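Local coordinates for protein putative alpha-L-fucosidase (Bacteroides thetaiotaomicron VPI-5482, PDB 3GZA) that probably hydrolyses alpha-L-fucosides, releasing L-fucose, as a glycoside hydrolase family 29 enzyme of a gut bacterium, at residues A[26-31]-A[54-59]; A[164-169]-A[193-198]; A[227-232]-A[384-389]. One frame throughout, in Å; residues are numbered along the deposited sequence.

Contact 1: A[26-31]-A[54-59]; sequences FHYDLH and FNPTEL. With NA (sodium ion), chain G; EDO (1,2-ethanediol), chain D.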
loop_
_atom_site.group_PDB
_atom_site.type_symbol
_atom_site.label_atom_id
_atom_site.label_comp_id
_atom_site.label_asym_id
_atom_site.label_seq_id
_atom_site.Cartn_x
_atom_site.Cartn_y
_atom_site.Cartn_z
ATOM N N PHE A 26 -17.249 -4.188 16.366
ATOM C CA PHE A 26 -17.747 -3.727 15.100
ATOM C C PHE A 26 -16.723 -4.068 14.030
ATOM O O PHE A 26 -15.601 -3.557 14.108
ATOM C CB PHE A 26 -17.960 -2.194 15.103
ATOM C CG PHE A 26 -19.006 -1.710 16.077
ATOM C CD1 PHE A 26 -18.680 -1.530 17.425
ATOM C CD2 PHE A 26 -20.304 -1.525 15.673
ATOM C CE1 PHE A 26 -19.687 -1.103 18.317
ATOM C CE2 PHE A 26 -21.246 -1.075 16.542
ATOM C CZ PHE A 26 -20.932 -0.876 17.883
ATOM N N HIS A 27 -17.076 -4.978 13.124
ATOM C CA HIS A 27 -16.243 -5.343 11.990
ATOM C C HIS A 27 -16.608 -4.487 10.778
ATOM O O HIS A 27 -17.786 -4.364 10.434
ATOM C CB HIS A 27 -16.395 -6.823 11.637
ATOM C CG HIS A 27 -15.732 -7.758 12.601
ATOM N ND1 HIS A 27 -16.238 -8.047 13.858
ATOM C CD2 HIS A 27 -14.599 -8.470 12.480
ATOM C CE1 HIS A 27 -15.424 -8.904 14.459
ATOM N NE2 HIS A 27 -14.425 -9.181 13.640
ATOM N N TYR A 28 -15.606 -3.879 10.134
ATOM C CA TYR A 28 -15.821 -3.036 8.983
ATOM C C TYR A 28 -14.538 -3.075 8.156
ATOM O O TYR A 28 -13.449 -2.922 8.718
ATOM C CB TYR A 28 -16.150 -1.633 9.479
ATOM C CG TYR A 28 -17.063 -0.772 8.635
ATOM C CD1 TYR A 28 -18.258 -1.287 8.202
ATOM C CD2 TYR A 28 -16.753 0.542 8.377
ATOM C CE1 TYR A 28 -19.149 -0.498 7.512
ATOM C CE2 TYR A 28 -17.622 1.337 7.673
ATOM C CZ TYR A 28 -18.821 0.820 7.294
ATOM O OH TYR A 28 -19.748 1.592 6.641
ATOM N N ASP A 29 -14.659 -3.364 6.889
ATOM C CA ASP A 29 -13.540 -3.411 5.970
ATOM C C ASP A 29 -14.101 -3.206 4.575
ATOM O O ASP A 29 -15.315 -3.102 4.391
ATOM C CB ASP A 29 -12.770 -4.739 6.162
ATOM C CG ASP A 29 -11.331 -4.724 5.622
ATOM O OD1 ASP A 29 -10.980 -3.853 4.752
ATOM O OD2 ASP A 29 -10.562 -5.622 6.066
ATOM N N LEU A 30 -13.210 -3.160 3.568
ATOM C CA LEU A 30 -13.637 -2.751 2.216
ATOM C C LEU A 30 -14.725 -3.596 1.579
ATOM O O LEU A 30 -15.572 -3.083 0.830
ATOM C CB LEU A 30 -12.402 -2.721 1.301
ATOM C CG LEU A 30 -11.288 -1.751 1.701
ATOM C CD1 LEU A 30 -10.004 -2.073 0.891
ATOM C CD2 LEU A 30 -11.718 -0.264 1.539
ATOM N N HIS A 31 -14.709 -4.890 1.821
ATOM C CA HIS A 31 -15.628 -5.821 1.204
ATOM C C HIS A 31 -17.061 -5.661 1.703
ATOM O O HIS A 31 -17.966 -6.237 1.096
ATOM C CB HIS A 31 -15.163 -7.276 1.392
ATOM C CG HIS A 31 -14.904 -7.651 2.807
ATOM N ND1 HIS A 31 -15.920 -7.924 3.714
ATOM C CD2 HIS A 31 -13.747 -7.710 3.508
ATOM C CE1 HIS A 31 -15.378 -8.197 4.884
ATOM N NE2 HIS A 31 -14.065 -8.074 4.791
ATOM N N PHE A 54 -15.459 1.983 -0.945
ATOM C CA PHE A 54 -15.628 2.429 0.432
ATOM C C PHE A 54 -16.186 3.847 0.418
ATOM O O PHE A 54 -15.427 4.821 0.215
ATOM C CB PHE A 54 -14.292 2.446 1.161
ATOM C CG PHE A 54 -14.422 2.632 2.661
ATOM C CD1 PHE A 54 -14.439 3.894 3.225
ATOM C CD2 PHE A 54 -14.521 1.533 3.488
ATOM C CE1 PHE A 54 -14.643 4.079 4.551
ATOM C CE2 PHE A 54 -14.684 1.684 4.872
ATOM C CZ PHE A 54 -14.719 2.970 5.408
ATOM N N ASN A 55 -17.471 3.991 0.716
ATOM C CA ASN A 55 -18.147 5.287 0.675
ATOM C C ASN A 55 -19.374 5.359 1.589
ATOM O O ASN A 55 -20.502 5.467 1.084
ATOM C CB ASN A 55 -18.493 5.602 -0.789
ATOM C CG ASN A 55 -18.943 7.017 -1.004
ATOM O OD1 ASN A 55 -18.486 7.936 -0.311
ATOM N ND2 ASN A 55 -19.835 7.218 -1.984
ATOM N N PRO A 56 -19.179 5.257 2.917
ATOM C CA PRO A 56 -20.308 5.279 3.866
ATOM C C PRO A 56 -20.765 6.746 4.051
ATOM O O PRO A 56 -20.388 7.421 5.013
ATOM C CB PRO A 56 -19.726 4.687 5.131
ATOM C CG PRO A 56 -18.291 4.993 5.103
ATOM C CD PRO A 56 -17.899 5.091 3.611
ATOM N N THR A 57 -21.613 7.223 3.154
ATOM C CA THR A 57 -21.993 8.627 3.157
ATOM C C THR A 57 -22.883 9.067 4.339
ATOM O O THR A 57 -23.037 10.279 4.561
ATOM C CB THR A 57 -22.703 9.042 1.818
ATOM O OG1 THR A 57 -23.901 8.280 1.653
ATOM C CG2 THR A 57 -21.760 8.864 0.596
ATOM N N GLU A 58 -23.440 8.108 5.089
ATOM C CA GLU A 58 -24.256 8.395 6.275
ATOM C C GLU A 58 -23.560 7.942 7.544
ATOM O O GLU A 58 -24.187 7.806 8.585
ATOM C CB GLU A 58 -25.619 7.713 6.170
ATOM C CG GLU A 58 -26.501 8.227 5.042
ATOM C CD GLU A 58 -27.807 7.487 4.962
ATOM O OE1 GLU A 58 -28.659 7.730 5.836
ATOM O OE2 GLU A 58 -27.995 6.690 4.016
ATOM N N LEU A 59 -22.248 7.780 7.470
ATOM C CA LEU A 59 -21.492 7.299 8.649
ATOM C C LEU A 59 -21.818 8.111 9.865
ATOM O O LEU A 59 -21.747 9.346 9.841
ATOM C CB LEU A 59 -20.002 7.377 8.386
ATOM C CG LEU A 59 -19.195 6.887 9.604
ATOM C CD1 LEU A 59 -19.270 5.400 9.653
ATOM C CD2 LEU A 59 -17.708 7.301 9.575
HETATM NA NA NA G . -19.460 -8.088 1.031
HETATM C C1 EDO D . -14.104 -12.259 14.583
HETATM O O1 EDO D . -12.993 -11.432 14.218
HETATM C C2 EDO D . -14.050 -12.343 16.075
HETATM O O2 EDO D . -12.962 -13.177 16.421
HETATM O O HOH W 1 -18.801 -8.403 3.381
HETATM O O HOH W 2 -17.684 -9.758 0.226
HETATM O O HOH W 3 -21.211 -6.827 2.081
#

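Contact 2: A[164-169]-A[193-198]; sequences KMVTEL and PDVEPI. With EDO (1,2-ethanediol), chain K.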
loop_
_atom_site.group_PDB
_atom_site.type_symbol
_atom_site.label_atom_id
_atom_site.label_comp_id
_atom_site.label_asym_id
_atom_site.label_seq_id
_atom_site.Cartn_x
_atom_site.Cartn_y
_atom_site.Cartn_z
ATOM N N LYS A 164 4.707 -0.315 14.234
ATOM C CA LYS A 164 4.396 1.104 14.010
ATOM C C LYS A 164 2.894 1.394 13.975
ATOM O O LYS A 164 2.465 2.412 14.525
ATOM C CB LYS A 164 5.088 1.620 12.763
ATOM C CG LYS A 164 6.593 1.784 12.934
ATOM C CD LYS A 164 7.208 2.231 11.639
ATOM C CE LYS A 164 8.687 2.524 11.730
ATOM N NZ LYS A 164 9.157 2.935 10.337
HETATM N N MSE A 165 2.108 0.520 13.381
HETATM C CA MSE A 165 0.652 0.671 13.353
HETATM C C MSE A 165 0.109 0.625 14.776
HETATM O O MSE A 165 -0.690 1.465 15.177
HETATM C CB MSE A 165 -0.031 -0.380 12.488
HETATM C CG MSE A 165 0.217 -0.200 10.975
HETATM SE SE MSE A 165 -0.876 -1.376 9.915
HETATM C CE MSE A 165 -0.171 -3.061 10.357
ATOM N N VAL A 166 0.590 -0.347 15.547
ATOM C CA VAL A 166 0.172 -0.489 16.946
ATOM C C VAL A 166 0.552 0.751 17.710
ATOM O O VAL A 166 -0.206 1.235 18.524
ATOM C CB VAL A 166 0.729 -1.777 17.547
ATOM C CG1 VAL A 166 0.490 -1.889 19.074
ATOM C CG2 VAL A 166 0.134 -3.019 16.856
ATOM N N THR A 167 1.718 1.290 17.435
ATOM C CA THR A 167 2.164 2.495 18.155
ATOM C C THR A 167 1.215 3.658 17.849
ATOM O O THR A 167 0.822 4.411 18.767
ATOM C CB THR A 167 3.615 2.859 17.797
ATOM O OG1 THR A 167 4.474 1.769 18.148
ATOM C CG2 THR A 167 4.107 4.106 18.589
ATOM N N GLU A 168 0.858 3.832 16.590
ATOM C CA GLU A 168 -0.078 4.930 16.240
ATOM C C GLU A 168 -1.368 4.771 17.016
ATOM O O GLU A 168 -1.914 5.749 17.579
ATOM C CB GLU A 168 -0.379 4.945 14.731
ATOM C CG GLU A 168 0.779 5.369 13.873
ATOM C CD GLU A 168 0.475 5.400 12.393
ATOM O OE1 GLU A 168 -0.433 4.682 11.948
ATOM O OE2 GLU A 168 1.210 6.141 11.671
ATOM N N LEU A 169 -1.925 3.568 16.964
ATOM C CA LEU A 169 -3.216 3.287 17.602
ATOM C C LEU A 169 -3.192 3.420 19.103
ATOM O O LEU A 169 -4.203 3.806 19.714
ATOM C CB LEU A 169 -3.757 1.953 17.122
ATOM C CG LEU A 169 -4.113 1.915 15.624
ATOM C CD1 LEU A 169 -4.191 0.486 15.036
ATOM C CD2 LEU A 169 -5.402 2.754 15.263
ATOM N N PRO A 193 5.036 -9.600 15.612
ATOM C CA PRO A 193 5.603 -8.301 15.946
ATOM C C PRO A 193 5.779 -8.175 17.426
ATOM O O PRO A 193 5.009 -8.795 18.187
ATOM C CB PRO A 193 4.543 -7.334 15.429
ATOM C CG PRO A 193 3.305 -8.033 15.564
ATOM C CD PRO A 193 3.635 -9.470 15.214
ATOM N N ASP A 194 6.737 -7.354 17.864
ATOM C CA ASP A 194 7.037 -7.243 19.267
ATOM C C ASP A 194 6.175 -6.107 19.841
ATOM O O ASP A 194 6.635 -4.982 20.102
ATOM C CB ASP A 194 8.507 -7.000 19.469
ATOM C CG ASP A 194 8.966 -7.272 20.905
ATOM O OD1 ASP A 194 8.123 -7.680 21.762
ATOM O OD2 ASP A 194 10.152 -7.027 21.187
ATOM N N VAL A 195 4.906 -6.465 20.071
ATOM C CA VAL A 195 3.879 -5.496 20.447
ATOM C C VAL A 195 3.585 -5.337 21.933
ATOM O O VAL A 195 3.076 -4.300 22.351
ATOM C CB VAL A 195 2.544 -5.762 19.677
ATOM C CG1 VAL A 195 2.731 -5.419 18.166
ATOM C CG2 VAL A 195 2.058 -7.228 19.842
ATOM N N GLU A 196 3.902 -6.334 22.745
ATOM C CA GLU A 196 3.559 -6.249 24.147
ATOM C C GLU A 196 4.283 -5.066 24.798
ATOM O O GLU A 196 3.656 -4.329 25.572
ATOM C CB GLU A 196 3.822 -7.568 24.903
ATOM C CG GLU A 196 3.248 -7.506 26.279
ATOM C CD GLU A 196 3.813 -8.529 27.240
ATOM O OE1 GLU A 196 4.501 -9.506 26.819
ATOM O OE2 GLU A 196 3.562 -8.342 28.462
ATOM N N PRO A 197 5.566 -4.834 24.476
ATOM C CA PRO A 197 6.205 -3.671 25.106
ATOM C C PRO A 197 5.605 -2.347 24.719
ATOM O O PRO A 197 5.671 -1.393 25.507
ATOM C CB PRO A 197 7.641 -3.735 24.593
ATOM C CG PRO A 197 7.849 -5.146 24.229
ATOM C CD PRO A 197 6.562 -5.616 23.693
ATOM N N ILE A 198 5.078 -2.275 23.509
ATOM C CA ILE A 198 4.430 -1.035 23.016
ATOM C C ILE A 198 3.145 -0.783 23.808
ATOM O O ILE A 198 2.915 0.318 24.313
ATOM C CB ILE A 198 4.133 -1.111 21.522
ATOM C CG1 ILE A 198 5.408 -1.242 20.719
ATOM C CG2 ILE A 198 3.367 0.147 21.033
ATOM C CD1 ILE A 198 5.104 -1.617 19.273
HETATM C C1 EDO K . 8.452 -0.701 8.710
HETATM O O1 EDO K . 9.381 0.226 9.397
HETATM C C2 EDO K . 7.322 0.242 8.194
HETATM O O2 EDO K . 7.613 0.797 6.943
#

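Contact 3: A[227-232]-A[384-389]; sequences VEYPCW and RQYQIE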
loop_
_atom_site.group_PDB
_atom_site.type_symbol
_atom_site.label_atom_id
_atom_site.label_comp_id
_atom_site.label_asym_id
_atom_site.label_seq_id
_atom_site.Cartn_x
_atom_site.Cartn_y
_atom_site.Cartn_z
ATOM N N VAL A 227 -20.117 -19.905 27.395
ATOM C CA VAL A 227 -19.030 -20.725 27.890
ATOM C C VAL A 227 -19.664 -21.947 28.528
ATOM O O VAL A 227 -20.861 -22.011 28.714
ATOM C CB VAL A 227 -18.119 -19.977 28.885
ATOM C CG1 VAL A 227 -17.346 -18.857 28.194
ATOM C CG2 VAL A 227 -18.906 -19.427 30.120
ATOM N N GLU A 228 -18.864 -22.913 28.950
ATOM C CA GLU A 228 -19.386 -24.078 29.616
ATOM C C GLU A 228 -19.431 -23.835 31.116
ATOM O O GLU A 228 -19.122 -22.733 31.577
ATOM C CB GLU A 228 -18.572 -25.300 29.237
ATOM C CG GLU A 228 -18.638 -25.630 27.747
ATOM C CD GLU A 228 -20.036 -25.979 27.302
ATOM O OE1 GLU A 228 -20.647 -26.833 27.962
ATOM O OE2 GLU A 228 -20.505 -25.457 26.276
ATOM N N TYR A 229 -19.886 -24.826 31.871
ATOM C CA TYR A 229 -19.982 -24.720 33.325
ATOM C C TYR A 229 -19.430 -25.984 33.992
ATOM O O TYR A 229 -19.779 -27.082 33.557
ATOM C CB TYR A 229 -21.447 -24.403 33.741
ATOM C CG TYR A 229 -21.475 -24.057 35.222
ATOM C CD1 TYR A 229 -21.201 -22.751 35.634
ATOM C CD2 TYR A 229 -21.712 -25.019 36.186
ATOM C CE1 TYR A 229 -21.132 -22.429 36.940
ATOM C CE2 TYR A 229 -21.638 -24.712 37.546
ATOM C CZ TYR A 229 -21.354 -23.396 37.914
ATOM O OH TYR A 229 -21.286 -23.067 39.241
ATOM N N PRO A 230 -18.585 -25.839 35.037
ATOM C CA PRO A 230 -18.106 -24.601 35.665
ATOM C C PRO A 230 -17.201 -23.802 34.743
ATOM O O PRO A 230 -16.666 -24.349 33.759
ATOM C CB PRO A 230 -17.319 -25.102 36.885
ATOM C CG PRO A 230 -16.895 -26.443 36.537
ATOM C CD PRO A 230 -18.016 -27.018 35.719
ATOM N N CYS A 231 -17.074 -22.507 35.012
ATOM C CA CYS A 231 -16.176 -21.642 34.248
ATOM C C CYS A 231 -15.364 -20.779 35.220
ATOM O O CYS A 231 -15.906 -19.914 35.883
ATOM C CB CYS A 231 -16.910 -20.742 33.257
ATOM S SG CYS A 231 -15.794 -19.803 32.234
ATOM N N TRP A 232 -14.067 -21.083 35.319
ATOM C CA TRP A 232 -13.138 -20.407 36.222
ATOM C C TRP A 232 -12.315 -19.412 35.453
ATOM O O TRP A 232 -12.073 -19.574 34.278
ATOM C CB TRP A 232 -12.173 -21.448 36.836
ATOM C CG TRP A 232 -12.859 -22.643 37.394
ATOM C CD1 TRP A 232 -12.982 -23.881 36.782
ATOM C CD2 TRP A 232 -13.470 -22.770 38.665
ATOM N NE1 TRP A 232 -13.664 -24.728 37.591
ATOM C CE2 TRP A 232 -13.989 -24.087 38.754
ATOM C CE3 TRP A 232 -13.640 -21.907 39.740
ATOM C CZ2 TRP A 232 -14.657 -24.551 39.876
ATOM C CZ3 TRP A 232 -14.344 -22.359 40.854
ATOM C CH2 TRP A 232 -14.817 -23.677 40.928
ATOM N N ARG A 384 -15.922 -22.951 45.779
ATOM C CA ARG A 384 -15.669 -24.165 44.996
ATOM C C ARG A 384 -16.872 -25.066 44.878
ATOM O O ARG A 384 -16.955 -25.817 43.926
ATOM C CB ARG A 384 -14.491 -24.937 45.587
ATOM C CG ARG A 384 -13.145 -24.260 45.329
ATOM C CD ARG A 384 -12.834 -24.198 43.864
ATOM N NE ARG A 384 -11.525 -23.601 43.607
ATOM C CZ ARG A 384 -10.378 -24.254 43.672
ATOM N NH1 ARG A 384 -10.333 -25.533 44.065
ATOM N NH2 ARG A 384 -9.243 -23.596 43.410
ATOM N N GLN A 385 -17.764 -25.051 45.866
ATOM C CA GLN A 385 -18.995 -25.850 45.824
ATOM C C GLN A 385 -20.054 -25.063 46.585
ATOM O O GLN A 385 -19.778 -24.565 47.670
ATOM C CB GLN A 385 -18.823 -27.211 46.513
ATOM C CG GLN A 385 -17.846 -28.224 45.864
ATOM C CD GLN A 385 -18.382 -28.909 44.615
ATOM O OE1 GLN A 385 -19.589 -28.972 44.390
ATOM N NE2 GLN A 385 -17.479 -29.469 43.817
ATOM N N TYR A 386 -21.254 -24.947 46.020
ATOM C CA TYR A 386 -22.344 -24.261 46.717
ATOM C C TYR A 386 -23.695 -24.889 46.424
ATOM O O TYR A 386 -23.874 -25.616 45.449
ATOM C CB TYR A 386 -22.411 -22.775 46.349
ATOM C CG TYR A 386 -22.880 -22.549 44.935
ATOM C CD1 TYR A 386 -24.248 -22.494 44.626
ATOM C CD2 TYR A 386 -21.973 -22.418 43.872
ATOM C CE1 TYR A 386 -24.677 -22.328 43.321
ATOM C CE2 TYR A 386 -22.399 -22.235 42.599
ATOM C CZ TYR A 386 -23.742 -22.188 42.312
ATOM O OH TYR A 386 -24.179 -22.004 41.019
ATOM N N GLN A 387 -24.648 -24.623 47.307
ATOM C CA GLN A 387 -26.013 -25.086 47.107
ATOM C C GLN A 387 -26.957 -23.944 47.435
ATOM O O GLN A 387 -26.634 -23.105 48.261
ATOM C CB GLN A 387 -26.373 -26.256 48.017
ATOM C CG GLN A 387 -25.460 -27.460 47.941
ATOM C CD GLN A 387 -24.204 -27.286 48.787
ATOM O OE1 GLN A 387 -24.293 -27.003 49.994
ATOM N NE2 GLN A 387 -23.027 -27.466 48.162
ATOM N N ILE A 388 -28.098 -23.894 46.753
ATOM C CA ILE A 388 -29.123 -22.918 47.098
ATOM C C ILE A 388 -30.361 -23.709 47.498
ATOM O O ILE A 388 -30.766 -24.650 46.803
ATOM C CB ILE A 388 -29.438 -21.953 45.973
ATOM C CG1 ILE A 388 -28.174 -21.145 45.606
ATOM C CG2 ILE A 388 -30.618 -21.015 46.372
ATOM C CD1 ILE A 388 -28.356 -20.250 44.487
ATOM N N GLU A 389 -30.909 -23.356 48.653
ATOM C CA GLU A 389 -32.117 -23.972 49.194
ATOM C C GLU A 389 -33.199 -22.926 49.296
ATOM O O GLU A 389 -32.901 -21.753 49.459
ATOM C CB GLU A 389 -31.859 -24.520 50.592
ATOM C CG GLU A 389 -30.947 -25.692 50.632
ATOM C CD GLU A 389 -30.623 -26.055 52.056
ATOM O OE1 GLU A 389 -29.776 -25.345 52.645
ATOM O OE2 GLU A 389 -31.205 -27.024 52.578
#

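Contact 1: A[26-31]-A[54-59]
F54 holds CG anti to the backbone N (chi1 -169°), and L30 turns CG anti to its carbonyl carbon (chi1 -61°), which brings the phenyl ring and the leucine end together. The contact joins two loops of the TIM-barrel domain: 26-31 runs from the end of strand 22-26 into the loop after it, and the loop segment 54-59 precedes helix 61-69. L30 CD2 lies 3.8 Å from F54 CB, the two side chains crossing at about a right angle. On the Y28 side the rings meet obliquely, planes 71° apart, with Y28 CE2 4.0 Å from F54 CZ. I110 of helix 110-121 also packs on F54. Beyond its ring, Y28 OH rests 3.4 Å from P56 CB, while its hydrogen bond goes to D320 O. H27 takes no part in this apolar seam; its NE2 is hydrogen-bonded to O1 of an ethanediol at 2.7 Å, and its ring meets F284 and Y128 edge-to-face. Replacing H27 by alanine is likely to open a gap beside those two rings and leave the ethanediol without its partner. At the far end H31 O binds the sodium ion at 2.4 Å; D34, I36 and three waters complete the site, one water lying 2.9 Å from H31 ND1.

Contact 2: A[164-169]-A[193-198]
This is apolar packing between two neighbouring helical elements on the outside of the barrel, helix 148-171 and the start of helix 196-202, with no hydrogen bond between the segments 164-169 and 193-198. V166 supplies both its methyls: CG2 meets V195 CG1 at 3.8 Å, the two side chains crossing at about a right angle, and CG1 meets I198 CG2 at 4.0 Å. The valine can reach two partners because its chi1 of 172° sets CG1 beside the carbonyl carbon and CG2 beside the backbone N. T167 meets the same isoleucine methyl, OG1 3.5 Å from I198 CG2, and also I198 CD1 at 3.6 Å. That hydroxyl is hydrogen-bonded to E163 O in its own helix; toward the isoleucine methyls it makes van der Waals contact. K164 points away from the interface and extends NZ to an ethanediol, which E49 of the second subunit also binds. Inward, V166 packs on I129 of strand 124-129 and, together with V195, on F181 of strand 178-181. Parallel strands linked in succession by such outer helices, in beta-alpha-beta crossovers, make up the TIM barrel, and this is helix-to-helix packing in its outer layer.

Contact 3: A[227-232]-A[384-389]
W232 and R384 make the close-packed half of an interdomain contact, in which a loop of the TIM-barrel domain, 227-232, meets strand 383-392 of the C-terminal antiparallel beta domain, assigned to the F5/8 type C family. Both residues are buried. In R384 the bend at chi2 (-64°) lays CD against the indole, and the aliphatic part, not the charge, does the touching: CD sits 3.6 Å from W232 CH2 and 3.8 Å from W232 CZ3, the side chains crossing at about a right angle. The guanidinium group stands over the six-membered ring but far from it. Its CZ is 5.5 Å from the ring centroid and 22° off the normal, and its plane is tilted 68° from that of the indole, so any cation-pi attraction is at most weak. W232 also packs on S404 and K260.

The Y229 and Y386 half is looser: less surface is buried between these two, Y229 touches with its hydroxyl alone, and it is partly exposed. The tyrosines arrive from opposite directions, and Y229 OH comes to the edge of the Y386 ring, near its plane, 3.6 Å from CE2. No hydrogen bond joins the two hydroxyls; each is engaged within the C-terminal part of the chain instead, Y229 OH by S404 O and E403 N, Y386 OH by E411 and R409. Y229 therefore reaches across the domain boundary with its phenol, and a cis peptide bond follows it, before P230. The polar ends are thus satisfied separately although close: Y229 OH and Y386 OH stand 3.6 Å apart.

From the N terminus, the three contacts close in series, and none nests in or crosses another. Contact 1 closes first, over a short loop holding helix 40-45, beside the sodium site. Contact 2 follows, bringing helix 148-171 against the start of helix 196-202 across the excursion through strand 178-181; both lie in the barrel domain, their nearest atoms about 11 Å apart. Contact 3 spans 151 intervening residues and fastens the barrel to the C-terminal beta domain. Its centre lies 42 Å from that of contact 1 and 39 Å from that of contact 2, on the opposite side of the chain's centre from each.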